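Local coordinates for Mll2253 protein (Mesorhizobium loti, PDB 3Q63) that is of unknown function but belongs to the AHA1 family and has the Bet v 1-like (SRPBCC) fold, which in relatives often encloses a ligand-binding cavity, at residues N8-Q16 with Y121-F132; P20-L28 with F95-L106. All coordinates share one frame; numbering follows the deposited sequence.

Interaction 1. Residues N8-Q16 with Y121-F132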
loop_
_atom_site.group_PDB
_atom_site.type_symbol
_atom_site.label_atom_id
_atom_site.label_comp_id
_atom_site.label_asym_id
_atom_site.label_seq_id
_atom_site.Cartn_x
_atom_site.Cartn_y
_atom_site.Cartn_z
ATOM N N ASN B 8 -19.527 -10.817 -10.861
ATOM C CA ASN B 8 -18.100 -10.916 -10.416
ATOM C C ASN B 8 -17.105 -10.870 -11.565
ATOM O O ASN B 8 -17.150 -11.706 -12.466
ATOM C CB ASN B 8 -17.879 -12.201 -9.620
ATOM C CG ASN B 8 -17.960 -11.973 -8.132
ATOM O OD1 ASN B 8 -18.866 -11.295 -7.655
ATOM N ND2 ASN B 8 -17.013 -12.535 -7.388
ATOM N N ARG B 9 -16.198 -9.899 -11.520
ATOM C CA ARG B 9 -15.194 -9.749 -12.567
ATOM C C ARG B 9 -13.846 -10.319 -12.136
ATOM O O ARG B 9 -13.648 -10.674 -10.973
ATOM C CB ARG B 9 -15.027 -8.273 -12.950
ATOM C CG ARG B 9 -16.335 -7.539 -13.267
ATOM C CD ARG B 9 -16.129 -6.426 -14.304
ATOM N NE ARG B 9 -15.920 -6.991 -15.638
ATOM C CZ ARG B 9 -15.683 -6.285 -16.742
ATOM N NH1 ARG B 9 -15.512 -6.918 -17.899
ATOM N NH2 ARG B 9 -15.614 -4.957 -16.697
ATOM N N THR B 10 -12.920 -10.396 -13.078
ATOM C CA THR B 10 -11.604 -10.930 -12.790
ATOM C C THR B 10 -10.539 -10.144 -13.534
ATOM O O THR B 10 -10.705 -9.819 -14.704
ATOM C CB THR B 10 -11.524 -12.411 -13.186
ATOM O OG1 THR B 10 -10.169 -12.862 -13.085
ATOM C CG2 THR B 10 -12.003 -12.596 -14.608
ATOM N N VAL B 11 -9.453 -9.825 -12.840
ATOM C CA VAL B 11 -8.366 -9.078 -13.442
ATOM C C VAL B 11 -7.299 -10.030 -13.972
ATOM O O VAL B 11 -6.843 -10.929 -13.266
ATOM C CB VAL B 11 -7.731 -8.117 -12.419
ATOM C CG1 VAL B 11 -6.556 -7.384 -13.041
ATOM C CG2 VAL B 11 -8.781 -7.123 -11.934
ATOM N N VAL B 12 -6.914 -9.835 -15.228
ATOM C CA VAL B 12 -5.896 -10.676 -15.845
ATOM C C VAL B 12 -4.755 -9.807 -16.365
ATOM O O VAL B 12 -4.985 -8.808 -17.041
ATOM C CB VAL B 12 -6.476 -11.492 -17.022
ATOM C CG1 VAL B 12 -5.403 -12.431 -17.584
ATOM C CG2 VAL B 12 -7.683 -12.280 -16.559
ATOM N N VAL B 13 -3.529 -10.192 -16.027
ATOM C CA VAL B 13 -2.340 -9.480 -16.462
ATOM C C VAL B 13 -1.322 -10.525 -16.925
ATOM O O VAL B 13 -1.098 -11.530 -16.247
ATOM C CB VAL B 13 -1.735 -8.624 -15.319
ATOM C CG1 VAL B 13 -0.476 -7.924 -15.802
ATOM C CG2 VAL B 13 -2.754 -7.579 -14.850
ATOM N N GLU B 14 -0.730 -10.302 -18.095
ATOM C CA GLU B 14 0.248 -11.242 -18.647
ATOM C C GLU B 14 1.536 -10.512 -19.000
ATOM O O GLU B 14 1.518 -9.333 -19.351
ATOM C CB GLU B 14 -0.331 -11.931 -19.888
ATOM C CG GLU B 14 -1.681 -12.603 -19.637
ATOM C CD GLU B 14 -2.198 -13.387 -20.833
ATOM O OE1 GLU B 14 -1.772 -14.541 -21.016
ATOM O OE2 GLU B 14 -3.032 -12.850 -21.593
ATOM N N ARG B 15 2.653 -11.222 -18.913
ATOM C CA ARG B 15 3.945 -10.630 -19.187
ATOM C C ARG B 15 4.910 -11.694 -19.672
ATOM O O ARG B 15 4.849 -12.841 -19.229
ATOM C CB ARG B 15 4.518 -9.989 -17.911
ATOM C CG ARG B 15 3.762 -8.755 -17.375
ATOM C CD ARG B 15 4.325 -7.457 -17.950
ATOM N NE ARG B 15 3.700 -6.260 -17.383
ATOM C CZ ARG B 15 2.466 -5.847 -17.666
ATOM N NH1 ARG B 15 1.709 -6.527 -18.515
ATOM N NH2 ARG B 15 1.985 -4.747 -17.099
ATOM N N GLN B 16 5.785 -11.318 -20.596
ATOM C CA GLN B 16 6.801 -12.239 -21.098
ATOM C C GLN B 16 8.051 -11.841 -20.323
ATOM O O GLN B 16 8.507 -10.701 -20.421
ATOM C CB GLN B 16 7.021 -12.036 -22.602
ATOM C CG GLN B 16 8.179 -12.837 -23.180
ATOM C CD GLN B 16 8.031 -14.333 -22.960
ATOM O OE1 GLN B 16 7.019 -14.941 -23.328
ATOM N NE2 GLN B 16 9.048 -14.939 -22.365
ATOM N N TYR B 121 -11.514 -3.240 -8.574
ATOM C CA TYR B 121 -11.238 -3.868 -9.865
ATOM C C TYR B 121 -10.202 -3.067 -10.643
ATOM O O TYR B 121 -9.194 -3.607 -11.100
ATOM C CB TYR B 121 -12.525 -3.966 -10.694
ATOM C CG TYR B 121 -12.340 -4.632 -12.042
ATOM C CD1 TYR B 121 -12.089 -5.999 -12.138
ATOM C CD2 TYR B 121 -12.390 -3.891 -13.222
ATOM C CE1 TYR B 121 -11.890 -6.613 -13.376
ATOM C CE2 TYR B 121 -12.191 -4.495 -14.464
ATOM C CZ TYR B 121 -11.940 -5.854 -14.533
ATOM O OH TYR B 121 -11.725 -6.454 -15.755
ATOM N N GLY B 122 -10.466 -1.771 -10.788
ATOM C CA GLY B 122 -9.567 -0.898 -11.522
ATOM C C GLY B 122 -8.207 -0.738 -10.876
ATOM O O GLY B 122 -7.198 -0.617 -11.570
ATOM N N GLY B 123 -8.178 -0.721 -9.548
ATOM C CA GLY B 123 -6.922 -0.577 -8.839
ATOM C C GLY B 123 -5.989 -1.743 -9.112
ATOM O O GLY B 123 -4.777 -1.566 -9.241
ATOM N N ALA B 124 -6.556 -2.941 -9.200
ATOM C CA ALA B 124 -5.773 -4.137 -9.464
ATOM C C ALA B 124 -5.284 -4.152 -10.909
ATOM O O ALA B 124 -4.187 -4.632 -11.196
ATOM C CB ALA B 124 -6.611 -5.385 -9.177
ATOM N N LYS B 125 -6.100 -3.622 -11.816
ATOM C CA LYS B 125 -5.744 -3.580 -13.231
ATOM C C LYS B 125 -4.471 -2.790 -13.477
ATOM O O LYS B 125 -3.657 -3.168 -14.314
ATOM C CB LYS B 125 -6.878 -2.969 -14.060
ATOM C CG LYS B 125 -8.074 -3.892 -14.275
ATOM C CD LYS B 125 -9.078 -3.278 -15.246
ATOM C CE LYS B 125 -8.537 -3.255 -16.669
ATOM N NZ LYS B 125 -8.497 -4.616 -17.293
HETATM N N MSE B 126 -4.294 -1.685 -12.765
HETATM C CA MSE B 126 -3.087 -0.899 -12.962
HETATM C C MSE B 126 -2.089 -1.149 -11.839
HETATM O O MSE B 126 -0.927 -0.752 -11.932
HETATM C CB MSE B 126 -3.426 0.587 -13.059
HETATM C CG MSE B 126 -4.088 1.158 -11.831
HETATM SE SE MSE B 126 -4.782 2.931 -12.178
HETATM C CE MSE B 126 -3.107 3.823 -12.529
ATOM N N GLY B 127 -2.541 -1.831 -10.791
ATOM C CA GLY B 127 -1.666 -2.127 -9.672
ATOM C C GLY B 127 -0.718 -3.274 -9.979
ATOM O O GLY B 127 0.465 -3.219 -9.638
ATOM N N TRP B 128 -1.230 -4.315 -10.630
ATOM C CA TRP B 128 -0.399 -5.469 -10.960
ATOM C C TRP B 128 0.717 -5.164 -11.959
ATOM O O TRP B 128 1.816 -5.704 -11.847
ATOM C CB TRP B 128 -1.270 -6.632 -11.450
ATOM C CG TRP B 128 -1.852 -7.389 -10.300
ATOM C CD1 TRP B 128 -3.143 -7.344 -9.847
ATOM C CD2 TRP B 128 -1.134 -8.225 -9.386
ATOM N NE1 TRP B 128 -3.271 -8.097 -8.703
ATOM C CE2 TRP B 128 -2.053 -8.650 -8.397
ATOM C CE3 TRP B 128 0.201 -8.657 -9.305
ATOM C CZ2 TRP B 128 -1.679 -9.483 -7.334
ATOM C CZ3 TRP B 128 0.573 -9.487 -8.247
ATOM C CH2 TRP B 128 -0.367 -9.890 -7.277
ATOM N N PRO B 129 0.445 -4.305 -12.954
ATOM C CA PRO B 129 1.478 -3.963 -13.933
ATOM C C PRO B 129 2.665 -3.313 -13.210
ATOM O O PRO B 129 3.822 -3.496 -13.598
ATOM C CB PRO B 129 0.748 -2.998 -14.864
ATOM C CG PRO B 129 -0.648 -3.552 -14.860
ATOM C CD PRO B 129 -0.869 -3.795 -13.384
ATOM N N GLN B 130 2.368 -2.559 -12.153
ATOM C CA GLN B 130 3.405 -1.902 -11.363
ATOM C C GLN B 130 4.203 -2.956 -10.592
ATOM O O GLN B 130 5.423 -2.886 -10.521
ATOM C CB GLN B 130 2.776 -0.898 -10.387
ATOM C CG GLN B 130 1.937 0.180 -11.075
ATOM C CD GLN B 130 1.140 1.024 -10.096
ATOM O OE1 GLN B 130 0.355 0.501 -9.297
ATOM N NE2 GLN B 130 1.327 2.342 -10.160
ATOM N N PHE B 131 3.512 -3.936 -10.017
ATOM C CA PHE B 131 4.195 -4.987 -9.269
ATOM C C PHE B 131 5.103 -5.798 -10.200
ATOM O O PHE B 131 6.249 -6.093 -9.857
ATOM C CB PHE B 131 3.190 -5.924 -8.589
ATOM C CG PHE B 131 2.490 -5.323 -7.392
ATOM C CD1 PHE B 131 3.198 -4.608 -6.429
ATOM C CD2 PHE B 131 1.127 -5.529 -7.197
ATOM C CE1 PHE B 131 2.562 -4.111 -5.290
ATOM C CE2 PHE B 131 0.478 -5.037 -6.061
ATOM C CZ PHE B 131 1.200 -4.327 -5.105
ATOM N N PHE B 132 4.600 -6.153 -11.380
ATOM C CA PHE B 132 5.393 -6.931 -12.325
ATOM C C PHE B 132 6.600 -6.160 -12.845
ATOM O O PHE B 132 7.622 -6.753 -13.185
ATOM C CB PHE B 132 4.521 -7.405 -13.488
ATOM C CG PHE B 132 3.510 -8.445 -13.097
ATOM C CD1 PHE B 132 3.702 -9.229 -11.960
ATOM C CD2 PHE B 132 2.394 -8.679 -13.890
ATOM C CE1 PHE B 132 2.793 -10.236 -11.621
ATOM C CE2 PHE B 132 1.482 -9.682 -13.561
ATOM C CZ PHE B 132 1.682 -10.462 -12.426
HETATM O O HOH W 1 -8.235 -7.737 -16.709
#
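Arg9 and Tyr121 meet as two flat groups. CD of Arg9 sits over the ring face in a CH-pi contact, 4.3 Å from the ring centroid. The chain is bent at chi2 and chi3, which turns the guanidinium back across Tyr121 OH, its plane 15° from that of the ring. Lys125 CG lies over the opposite face, toward the rim. Tyr121 swings to the strand because its CG lies anti to the backbone N (chi1 -179°); its CE1 then lies 3.5 Å from Val11 CG2. The other branch of Val11, CG1, rests on Lys125 CA at 3.9 Å. In the Bet v 1-like fold a long C-terminal helix packs on an antiparallel sheet; here strand 9-16 runs at 15° to helix 121-132. Val13 divides its branches. CG2 touches Trp128 CB at 3.8 Å. Val13 CG1 meets the ring edge of Phe132, 3.5 Å from Phe132 CE2. Trp128 NE1 is held by Gln110 of the neighbouring strand. Arg15 bends at chi2 and brings its guanidinium edge to Pro129 CB. Its CG lies 3.7 Å from Phe132 CD2. Its NH1 donates to Glu14 O at 2.9 Å, a bent bond. An alanine here is likely to leave Pro129 and Phe132 CD2 less covered and Glu14 O without this donor. A water accepts a bond from Val12 N at 2.9 Å and a weak one from Lys125 NZ.

Interaction 2. Residues P20-L28 with F95-L106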
loop_
_atom_site.group_PDB
_atom_site.type_symbol
_atom_site.label_atom_id
_atom_site.label_comp_id
_atom_site.label_asym_id
_atom_site.label_seq_id
_atom_site.Cartn_x
_atom_site.Cartn_y
_atom_site.Cartn_z
ATOM N N PRO B 20 14.425 -17.717 -16.752
ATOM C CA PRO B 20 13.929 -19.092 -16.656
ATOM C C PRO B 20 12.862 -19.211 -15.581
ATOM O O PRO B 20 12.862 -18.449 -14.613
ATOM C CB PRO B 20 15.188 -19.899 -16.342
ATOM C CG PRO B 20 16.080 -18.906 -15.663
ATOM C CD PRO B 20 15.870 -17.658 -16.482
ATOM N N PRO B 21 11.937 -20.169 -15.740
ATOM C CA PRO B 21 10.852 -20.388 -14.777
ATOM C C PRO B 21 11.312 -20.563 -13.324
ATOM O O PRO B 21 10.700 -20.009 -12.407
ATOM C CB PRO B 21 10.135 -21.626 -15.333
ATOM C CG PRO B 21 11.220 -22.340 -16.091
ATOM C CD PRO B 21 11.935 -21.212 -16.782
ATOM N N GLU B 22 12.398 -21.303 -13.112
ATOM C CA GLU B 22 12.904 -21.521 -11.754
ATOM C C GLU B 22 13.231 -20.233 -11.003
ATOM O O GLU B 22 12.960 -20.117 -9.806
ATOM C CB GLU B 22 14.148 -22.413 -11.781
ATOM C CG GLU B 22 13.866 -23.804 -12.286
ATOM C CD GLU B 22 13.642 -23.830 -13.783
ATOM O OE1 GLU B 22 12.909 -24.729 -14.261
ATOM O OE2 GLU B 22 14.215 -22.957 -14.480
ATOM N N LYS B 23 13.824 -19.281 -11.712
ATOM C CA LYS B 23 14.191 -17.994 -11.139
ATOM C C LYS B 23 12.923 -17.207 -10.806
ATOM O O LYS B 23 12.791 -16.649 -9.718
ATOM C CB LYS B 23 15.048 -17.222 -12.145
ATOM C CG LYS B 23 15.399 -15.804 -11.757
ATOM C CD LYS B 23 16.736 -15.744 -11.051
ATOM C CE LYS B 23 17.612 -14.650 -11.647
ATOM N NZ LYS B 23 17.942 -14.962 -13.071
ATOM N N LEU B 24 11.993 -17.171 -11.751
ATOM C CA LEU B 24 10.730 -16.470 -11.546
ATOM C C LEU B 24 10.028 -17.103 -10.344
ATOM O O LEU B 24 9.558 -16.404 -9.450
ATOM C CB LEU B 24 9.839 -16.610 -12.787
ATOM C CG LEU B 24 8.911 -15.456 -13.178
ATOM C CD1 LEU B 24 7.856 -15.983 -14.132
ATOM C CD2 LEU B 24 8.241 -14.846 -11.945
ATOM N N TRP B 25 9.975 -18.434 -10.320
ATOM C CA TRP B 25 9.313 -19.149 -9.236
ATOM C C TRP B 25 9.831 -18.752 -7.861
ATOM O O TRP B 25 9.045 -18.575 -6.923
ATOM C CB TRP B 25 9.456 -20.665 -9.414
ATOM C CG TRP B 25 8.774 -21.447 -8.321
ATOM C CD1 TRP B 25 9.369 -22.060 -7.252
ATOM C CD2 TRP B 25 7.365 -21.669 -8.174
ATOM N NE1 TRP B 25 8.419 -22.649 -6.453
ATOM C CE2 TRP B 25 7.181 -22.426 -6.995
ATOM C CE3 TRP B 25 6.240 -21.302 -8.925
ATOM C CZ2 TRP B 25 5.919 -22.824 -6.550
ATOM C CZ3 TRP B 25 4.983 -21.700 -8.478
ATOM C CH2 TRP B 25 4.835 -22.453 -7.304
ATOM N N ARG B 26 11.147 -18.619 -7.736
ATOM C CA ARG B 26 11.755 -18.232 -6.468
ATOM C C ARG B 26 11.331 -16.834 -6.051
ATOM O O ARG B 26 11.004 -16.596 -4.886
ATOM C CB ARG B 26 13.285 -18.310 -6.560
ATOM C CG ARG B 26 13.834 -19.712 -6.305
ATOM C CD ARG B 26 15.354 -19.745 -6.361
ATOM N NE ARG B 26 15.852 -19.925 -7.722
ATOM C CZ ARG B 26 15.649 -21.019 -8.456
ATOM N NH1 ARG B 26 14.955 -22.038 -7.962
ATOM N NH2 ARG B 26 16.144 -21.096 -9.681
ATOM N N ALA B 27 11.319 -15.909 -7.005
ATOM C CA ALA B 27 10.921 -14.538 -6.705
ATOM C C ALA B 27 9.461 -14.467 -6.248
ATOM O O ALA B 27 9.072 -13.544 -5.536
ATOM C CB ALA B 27 11.135 -13.650 -7.930
ATOM N N LEU B 28 8.656 -15.444 -6.654
ATOM C CA LEU B 28 7.238 -15.476 -6.288
ATOM C C LEU B 28 6.948 -16.244 -4.995
ATOM O O LEU B 28 5.873 -16.102 -4.412
ATOM C CB LEU B 28 6.420 -16.114 -7.417
ATOM C CG LEU B 28 6.357 -15.377 -8.756
ATOM C CD1 LEU B 28 5.762 -16.278 -9.814
ATOM C CD2 LEU B 28 5.544 -14.105 -8.599
ATOM N N PHE B 95 -1.041 -17.419 -10.161
ATOM C CA PHE B 95 0.050 -17.161 -11.106
ATOM C C PHE B 95 0.259 -18.420 -11.936
ATOM O O PHE B 95 0.225 -19.527 -11.402
ATOM C CB PHE B 95 1.357 -16.852 -10.366
ATOM C CG PHE B 95 1.299 -15.621 -9.510
ATOM C CD1 PHE B 95 1.509 -14.358 -10.063
ATOM C CD2 PHE B 95 1.016 -15.722 -8.151
ATOM C CE1 PHE B 95 1.440 -13.211 -9.270
ATOM C CE2 PHE B 95 0.942 -14.582 -7.347
ATOM C CZ PHE B 95 1.154 -13.324 -7.910
ATOM N N THR B 96 0.465 -18.253 -13.236
ATOM C CA THR B 96 0.695 -19.393 -14.113
ATOM C C THR B 96 1.968 -19.137 -14.913
ATOM O O THR B 96 2.084 -18.135 -15.625
ATOM C CB THR B 96 -0.506 -19.626 -15.066
ATOM O OG1 THR B 96 -1.694 -19.816 -14.285
ATOM C CG2 THR B 96 -0.285 -20.874 -15.928
ATOM N N LEU B 97 2.935 -20.037 -14.751
ATOM C CA LEU B 97 4.218 -19.933 -15.425
ATOM C C LEU B 97 4.266 -20.915 -16.590
ATOM O O LEU B 97 4.014 -22.111 -16.420
ATOM C CB LEU B 97 5.366 -20.228 -14.445
ATOM C CG LEU B 97 5.605 -19.216 -13.319
ATOM C CD1 LEU B 97 4.425 -19.219 -12.350
ATOM C CD2 LEU B 97 6.884 -19.553 -12.587
ATOM N N THR B 98 4.573 -20.402 -17.774
ATOM C CA THR B 98 4.658 -21.233 -18.967
ATOM C C THR B 98 6.033 -21.014 -19.586
ATOM O O THR B 98 6.353 -19.917 -20.025
ATOM C CB THR B 98 3.573 -20.853 -20.003
ATOM O OG1 THR B 98 2.278 -20.970 -19.407
ATOM C CG2 THR B 98 3.652 -21.775 -21.225
ATOM N N PRO B 99 6.877 -22.054 -19.597
ATOM C CA PRO B 99 8.226 -21.969 -20.165
ATOM C C PRO B 99 8.178 -21.566 -21.634
ATOM O O PRO B 99 7.348 -22.065 -22.385
ATOM C CB PRO B 99 8.765 -23.391 -20.002
ATOM C CG PRO B 99 8.027 -23.912 -18.815
ATOM C CD PRO B 99 6.625 -23.392 -19.033
ATOM N N THR B 100 9.059 -20.654 -22.032
ATOM C CA THR B 100 9.149 -20.222 -23.422
ATOM C C THR B 100 10.628 -20.279 -23.794
ATOM O O THR B 100 11.482 -20.371 -22.921
ATOM C CB THR B 100 8.676 -18.768 -23.617
ATOM O OG1 THR B 100 9.499 -17.905 -22.828
ATOM C CG2 THR B 100 7.219 -18.610 -23.202
ATOM N N PRO B 101 10.946 -20.210 -25.094
ATOM C CA PRO B 101 12.324 -20.249 -25.592
ATOM C C PRO B 101 13.257 -19.197 -24.993
ATOM O O PRO B 101 14.413 -19.493 -24.713
ATOM C CB PRO B 101 12.148 -20.065 -27.096
ATOM C CG PRO B 101 10.863 -20.763 -27.354
ATOM C CD PRO B 101 9.990 -20.266 -26.214
ATOM N N THR B 102 12.755 -17.975 -24.805
ATOM C CA THR B 102 13.570 -16.895 -24.254
ATOM C C THR B 102 13.357 -16.661 -22.756
ATOM O O THR B 102 13.989 -15.782 -22.167
ATOM C CB THR B 102 13.328 -15.544 -24.997
ATOM O OG1 THR B 102 11.983 -15.104 -24.779
ATOM C CG2 THR B 102 13.559 -15.706 -26.491
ATOM N N GLY B 103 12.469 -17.431 -22.136
ATOM C CA GLY B 103 12.247 -17.254 -20.713
ATOM C C GLY B 103 10.999 -17.902 -20.154
ATOM O O GLY B 103 10.840 -19.121 -20.199
ATOM N N THR B 104 10.099 -17.076 -19.631
ATOM C CA THR B 104 8.879 -17.589 -19.038
ATOM C C THR B 104 7.717 -16.638 -19.221
ATOM O O THR B 104 7.841 -15.438 -18.979
ATOM C CB THR B 104 9.047 -17.801 -17.533
ATOM O OG1 THR B 104 10.321 -18.402 -17.271
ATOM C CG2 THR B 104 7.947 -18.707 -17.011
ATOM N N HIS B 105 6.585 -17.177 -19.650
ATOM C CA HIS B 105 5.402 -16.358 -19.818
ATOM C C HIS B 105 4.605 -16.455 -18.512
ATOM O O HIS B 105 4.263 -17.548 -18.062
ATOM C CB HIS B 105 4.577 -16.856 -21.007
ATOM C CG HIS B 105 3.252 -16.176 -21.147
ATOM N ND1 HIS B 105 2.167 -16.491 -20.359
ATOM C CD2 HIS B 105 2.841 -15.184 -21.973
ATOM C CE1 HIS B 105 1.145 -15.726 -20.694
ATOM N NE2 HIS B 105 1.526 -14.923 -21.670
ATOM N N LEU B 106 4.327 -15.305 -17.905
ATOM C CA LEU B 106 3.599 -15.247 -16.642
ATOM C C LEU B 106 2.195 -14.658 -16.789
ATOM O O LEU B 106 2.019 -13.608 -17.405
ATOM C CB LEU B 106 4.382 -14.402 -15.623
ATOM C CG LEU B 106 3.696 -14.142 -14.276
ATOM C CD1 LEU B 106 3.534 -15.457 -13.539
ATOM C CD2 LEU B 106 4.498 -13.156 -13.430
#
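Thr104 OG1 sits against the start of helix 21-28, where Pro20 holds the N-cap position. The hydroxyl lies 2.8 Å from Pro21 N, but a proline nitrogen inside the chain carries no N-H. Thr104 OG1 is hydrogen-bonded instead to His19 O, just before the helix. Pro20 C is 3.2 Å from Thr104 OG1, and Pro21 CD also packs on that hydroxyl. With chi1 at -43°, OG1 lies beside its own backbone N, while CG2 is anti to that N and meets Leu24 CD1 at 4.0 Å. Beyond this polar corner the contact is aliphatic. Leu97 CD2 lies against the first helical turn, 3.8 Å from Pro21 O and near Trp25 N. The same methyl touches the edge of the Trp25 ring at CE3. Leu24 CD1 reaches between the two strands and touches Leu97 CD2 at 4.0 Å and Leu106 CB at 4.1 Å. Leu28 meets Leu97 tip to tip through their CD1 methyls. Its other methyl, CD2, lies over one face of the Phe95 ring, toward the rim. The helix thus covers the hairpin of strands 95-100 and 103-106 in this Bet v 1-like fold. At the turn, a side chain at Gly103 would run into the preceding carbonyl O. No hydrogen bond joins the two segments, so apolar packing and shape hold the helix on the hairpin.

How the interactions relate
Interactions 1 and 2 lie on one antiparallel sheet, with centres about 18 Å apart. Strands 9-17 and 103-113 are neighbours in it, and the contacts join there: Arg15 O and Leu106 N are 2.8 Å apart, a probable hydrogen bond. A second probable bond links Gln16 NE2 to Thr100 OG1 at 3.0 Å. Strand 9-17 leads straight into helix 21-29, and strand 103-113 is followed by helix 118-141, so each contact uses a neighbour in sequence of the other. Leu24 touches Leu135 of helix 118-141, and Leu106 touches Phe132 of interaction 1. The two helices and the sheet therefore meet in one continuous apolar layer.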